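Local coordinates for protein glycosyl hydrolase BlGH5_18 (Bifidobacterium longum subsp. infantis, PDB 7LQX) that hydrolyses glycosidic bonds as a family GH5 (subfamily 18) glycosidase and probably takes part in the breakdown of N-glycans, at residues A[102-106]-A[141-145]; A[154-158]-A[199-203]. One frame throughout, in Å; residues are numbered along the deposited sequence.

Contact 1 (A[102-106]-A[141-145]); sequences YVDVF and LVAEL
Phe106 and Val105 of segment 102-106 meet Leu141, Val142 and Leu145 of helix 132-149. Two methyl groups of the helix reach the Phe106 ring at different places. Leu141 CD2 comes obliquely to CE1 of Phe106, 3.6 Å away. Val142 CG2 comes obliquely to Phe106 CE2, at 3.7 Å, and its side chain stands roughly perpendicular to that of Phe106. The ring gets there because Phe106 CG stands beside its backbone N, anti to the carbonyl carbon (chi1 -62°). The Phe106 ring also packs on its own neighbour: Val105 CG1 lies 3.7 Å above the ring plane, over its centre. This methyl is shared with the helix, as Val105 CG1 is 4.1 Å from Val142 CG2. The other branch, Val105 CG2, is 4.1 Å from Leu145 CD2, and the two side chains run alongside each other, pointing opposite ways. Leu141 and Leu145 are one turn apart and have the same conformation. In both, CG is anti to the backbone N (chi1 -179°) and CD2 is the extended branch, so CD2 makes the contact each time. Leu145 CD2 also approaches Val103 CG1 on the strand, at 4.3 Å. Outside the two segments, Trp69 meets the Phe106 ring edge-to-face. Ile84 of helix 81-96 touches Leu145. With an alanine in place of Phe106, Leu141 CD2, Val142 CG2 and Val105 CG1 would probably lose the ring they pack on, and a gap would be likely to open between segment 102-106 and the helix. The six residues that touch are all buried and meet only through carbon. The contact therefore rests on apolar packing and fit of shape, not on polar pairing.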
# COMPACT_ATOMS: atom_id res chain seq x y z
N TYR A 102 -0.93 3.52 -24.84
CA TYR A 102 0.15 2.69 -24.32
C TYR A 102 -0.07 2.58 -22.81
O TYR A 102 -0.40 3.57 -22.16
CB TYR A 102 1.50 3.35 -24.63
CG TYR A 102 1.78 3.42 -26.11
CD1 TYR A 102 1.23 4.42 -26.89
CD2 TYR A 102 2.55 2.46 -26.74
CE1 TYR A 102 1.44 4.47 -28.25
CE2 TYR A 102 2.79 2.50 -28.10
CZ TYR A 102 2.22 3.51 -28.86
OH TYR A 102 2.44 3.56 -30.22
N VAL A 103 0.08 1.38 -22.26
CA VAL A 103 -0.25 1.13 -20.85
C VAL A 103 1.00 0.66 -20.12
O VAL A 103 1.72 -0.21 -20.61
CB VAL A 103 -1.36 0.07 -20.73
CG1 VAL A 103 -1.66 -0.25 -19.28
CG2 VAL A 103 -2.61 0.52 -21.45
N ASP A 104 1.26 1.23 -18.94
CA ASP A 104 2.32 0.75 -18.06
C ASP A 104 1.69 -0.19 -17.03
O ASP A 104 0.70 0.18 -16.39
CB ASP A 104 2.97 1.90 -17.29
CG ASP A 104 4.03 2.63 -18.09
OD1 ASP A 104 3.77 3.02 -19.24
OD2 ASP A 104 5.13 2.85 -17.53
N VAL A 105 2.27 -1.38 -16.85
CA VAL A 105 1.57 -2.41 -16.07
C VAL A 105 1.70 -2.19 -14.57
O VAL A 105 0.70 -2.23 -13.85
CB VAL A 105 1.98 -3.84 -16.46
CG1 VAL A 105 1.23 -4.86 -15.59
CG2 VAL A 105 1.72 -4.09 -17.93
N PHE A 106 2.93 -2.00 -14.05
CA PHE A 106 3.20 -2.04 -12.61
C PHE A 106 3.60 -0.67 -12.07
O PHE A 106 4.77 -0.27 -12.17
CB PHE A 106 4.32 -3.03 -12.27
CG PHE A 106 4.00 -4.46 -12.62
CD1 PHE A 106 3.13 -5.20 -11.86
CD2 PHE A 106 4.60 -5.06 -13.73
CE1 PHE A 106 2.84 -6.52 -12.19
CE2 PHE A 106 4.31 -6.37 -14.06
CZ PHE A 106 3.43 -7.09 -13.30
N LEU A 141 -0.31 -11.31 -14.13
CA LEU A 141 -0.99 -10.03 -14.31
C LEU A 141 -0.75 -9.47 -15.71
O LEU A 141 -1.69 -9.00 -16.37
CB LEU A 141 -0.56 -9.03 -13.24
CG LEU A 141 -1.27 -7.67 -13.36
CD1 LEU A 141 -2.79 -7.83 -13.27
CD2 LEU A 141 -0.76 -6.69 -12.32
N VAL A 142 0.50 -9.49 -16.19
CA VAL A 142 0.76 -9.01 -17.54
C VAL A 142 -0.09 -9.79 -18.55
O VAL A 142 -0.71 -9.20 -19.44
CB VAL A 142 2.26 -9.11 -17.90
CG1 VAL A 142 2.49 -8.69 -19.35
CG2 VAL A 142 3.10 -8.27 -16.98
N ALA A 143 -0.13 -11.12 -18.42
CA ALA A 143 -0.88 -11.92 -19.38
C ALA A 143 -2.37 -11.61 -19.32
O ALA A 143 -3.03 -11.51 -20.36
CB ALA A 143 -0.65 -13.41 -19.12
N GLU A 144 -2.92 -11.45 -18.11
CA GLU A 144 -4.35 -11.20 -17.99
C GLU A 144 -4.70 -9.81 -18.53
O GLU A 144 -5.66 -9.66 -19.29
CB GLU A 144 -4.78 -11.33 -16.53
CG GLU A 144 -4.63 -12.72 -15.97
N LEU A 145 -3.92 -8.81 -18.15
CA LEU A 145 -4.16 -7.45 -18.64
C LEU A 145 -3.95 -7.38 -20.14
O LEU A 145 -4.79 -6.84 -20.87
CB LEU A 145 -3.24 -6.48 -17.91
CG LEU A 145 -3.37 -5.00 -18.28
CD1 LEU A 145 -4.77 -4.48 -18.00
CD2 LEU A 145 -2.33 -4.17 -17.53

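Contact 2 (A[154-158]-A[199-203]); sequences AFRGL and HVALH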
# COMPACT_ATOMS: atom_id res chain seq x y z
N ALA A 154 -7.32 0.41 -30.22
CA ALA A 154 -6.48 1.56 -29.88
C ALA A 154 -5.26 1.18 -29.07
O ALA A 154 -4.35 2.01 -28.92
CB ALA A 154 -7.28 2.58 -29.07
N PHE A 155 -5.23 -0.02 -28.50
CA PHE A 155 -4.12 -0.45 -27.66
C PHE A 155 -2.91 -0.78 -28.52
O PHE A 155 -2.99 -1.63 -29.41
CB PHE A 155 -4.53 -1.69 -26.88
CG PHE A 155 -3.42 -2.31 -26.09
CD1 PHE A 155 -2.89 -1.63 -25.02
CD2 PHE A 155 -2.94 -3.57 -26.40
CE1 PHE A 155 -1.87 -2.19 -24.28
CE2 PHE A 155 -1.92 -4.13 -25.66
CZ PHE A 155 -1.39 -3.45 -24.60
N ARG A 156 -1.79 -0.12 -28.25
CA ARG A 156 -0.59 -0.32 -29.04
C ARG A 156 0.46 -1.18 -28.33
O ARG A 156 1.31 -1.76 -29.01
CB ARG A 156 0.04 1.02 -29.42
CG ARG A 156 -0.82 1.88 -30.34
CD ARG A 156 -0.69 1.50 -31.82
NE ARG A 156 -1.27 0.20 -32.14
CZ ARG A 156 -2.57 -0.04 -32.23
NH1 ARG A 156 -3.44 0.93 -32.00
NH2 ARG A 156 -3.01 -1.25 -32.54
N GLY A 157 0.42 -1.28 -27.02
CA GLY A 157 1.41 -2.06 -26.32
C GLY A 157 1.61 -1.58 -24.90
O GLY A 157 0.92 -0.68 -24.40
N LEU A 158 2.57 -2.18 -24.23
CA LEU A 158 2.74 -1.92 -22.82
C LEU A 158 4.21 -1.78 -22.45
O LEU A 158 5.11 -2.34 -23.09
CB LEU A 158 2.06 -3.01 -21.97
CG LEU A 158 2.56 -4.44 -22.15
CD1 LEU A 158 3.84 -4.67 -21.38
CD2 LEU A 158 1.48 -5.43 -21.71
N HIS A 199 1.96 -5.92 -30.89
CA HIS A 199 2.00 -4.86 -29.89
C HIS A 199 3.43 -4.68 -29.41
O HIS A 199 4.22 -5.63 -29.40
CB HIS A 199 1.11 -5.21 -28.69
CG HIS A 199 -0.32 -5.43 -29.06
ND1 HIS A 199 -0.89 -6.68 -29.12
CD2 HIS A 199 -1.29 -4.55 -29.39
CE1 HIS A 199 -2.16 -6.56 -29.49
NE2 HIS A 199 -2.42 -5.27 -29.66
N VAL A 200 3.77 -3.46 -29.03
CA VAL A 200 5.10 -3.22 -28.47
C VAL A 200 5.16 -3.72 -27.03
O VAL A 200 4.17 -3.72 -26.29
CB VAL A 200 5.56 -1.75 -28.58
CG1 VAL A 200 5.67 -1.33 -30.05
CG2 VAL A 200 4.66 -0.82 -27.79
N ALA A 201 6.36 -4.15 -26.66
CA ALA A 201 6.71 -4.51 -25.29
C ALA A 201 7.95 -3.71 -24.93
O ALA A 201 8.97 -3.80 -25.62
CB ALA A 201 7.01 -6.01 -25.19
N LEU A 202 7.85 -2.93 -23.86
CA LEU A 202 8.86 -1.97 -23.48
C LEU A 202 9.16 -2.08 -21.99
O LEU A 202 8.35 -2.60 -21.21
CB LEU A 202 8.38 -0.52 -23.71
CG LEU A 202 7.76 -0.26 -25.08
CD1 LEU A 202 7.06 1.08 -25.14
CD2 LEU A 202 8.82 -0.32 -26.16
N HIS A 203 10.31 -1.55 -21.59
CA HIS A 203 10.60 -1.34 -20.17
C HIS A 203 11.11 0.09 -19.99
O HIS A 203 11.58 0.73 -20.93
CB HIS A 203 11.55 -2.39 -19.59
CG HIS A 203 12.91 -2.37 -20.19
ND1 HIS A 203 13.99 -1.78 -19.56
CD2 HIS A 203 13.38 -2.85 -21.37
CE1 HIS A 203 15.06 -1.90 -20.32
NE2 HIS A 203 14.72 -2.54 -21.43
O HOH W 1 -4.64 -3.72 -30.28
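Arg156 O accepts a hydrogen bond from Val200 N at 3.0 Å, which joins strands 155-158 and 200-202. The donor lies in the carbonyl plane. The next bond runs the other way, from Leu158 N to Val200 O, also 3.0 Å, with the donor tilted 34° from the carbonyl plane. Leu202 N then donates to Leu158 O at 2.9 Å. Val200 thus uses both its N and its O on the neighbouring strand, and so does Leu158. Gly157 pairs with Val200 in parallel register. Its own O turns to the other side, where it accepts from Val103 N, while its N lies over the face of the Phe155 ring. Gly157 CA comes 3.2 Å from Val200 O, and a CB here would clash with that oxygen. Ala201 N is bonded by Asp227 OD2. Phe155 O is taken by a water at 2.8 Å, which donates to it. The same water is 2.8 Å from His199 NE2, in the plane of the imidazole, and so bridges the two segments. ND1 of His199 is held by Tyr146 OH, so both ring nitrogens have partners and the rotation of the ring is fixed. The phenyl ring of Phe155 lies obliquely to the imidazole, planes at 43°, with Phe155 CD2 3.6 Å from His199 CD2. On the sheet face that carries Val200, the Val200 CG2 methyl packs on Gly157 CA at 3.8 Å. The guanidinium group of Arg156 turns to other partners, a salt bridge to Asp100 and the carbonyl O of Pro153. Strands 155-159 and 200-202 are neighbours in the eight-stranded parallel sheet of the (beta/alpha)8 barrel, the fold of GH5 enzymes.

In the fold
Both contacts are buried and lie on the same side of the chain's centre, with their own centres about 9 Å apart. They share the barrel sheet. Strands 100-104 and 155-159 are neighbours in it, and Val103 N probably bonds Gly157 O, 3.1 Å away. Helix 132-149 lies between these two strands in the chain, so contact 1 belongs to a beta-alpha-beta crossover. It is the layer between sheet and helix, and is purely apolar. Contact 2 lies within the sheet and joins strand 155-159 to the next strand round the barrel. Its main bonds are between backbones, with a water and a histidine at one end.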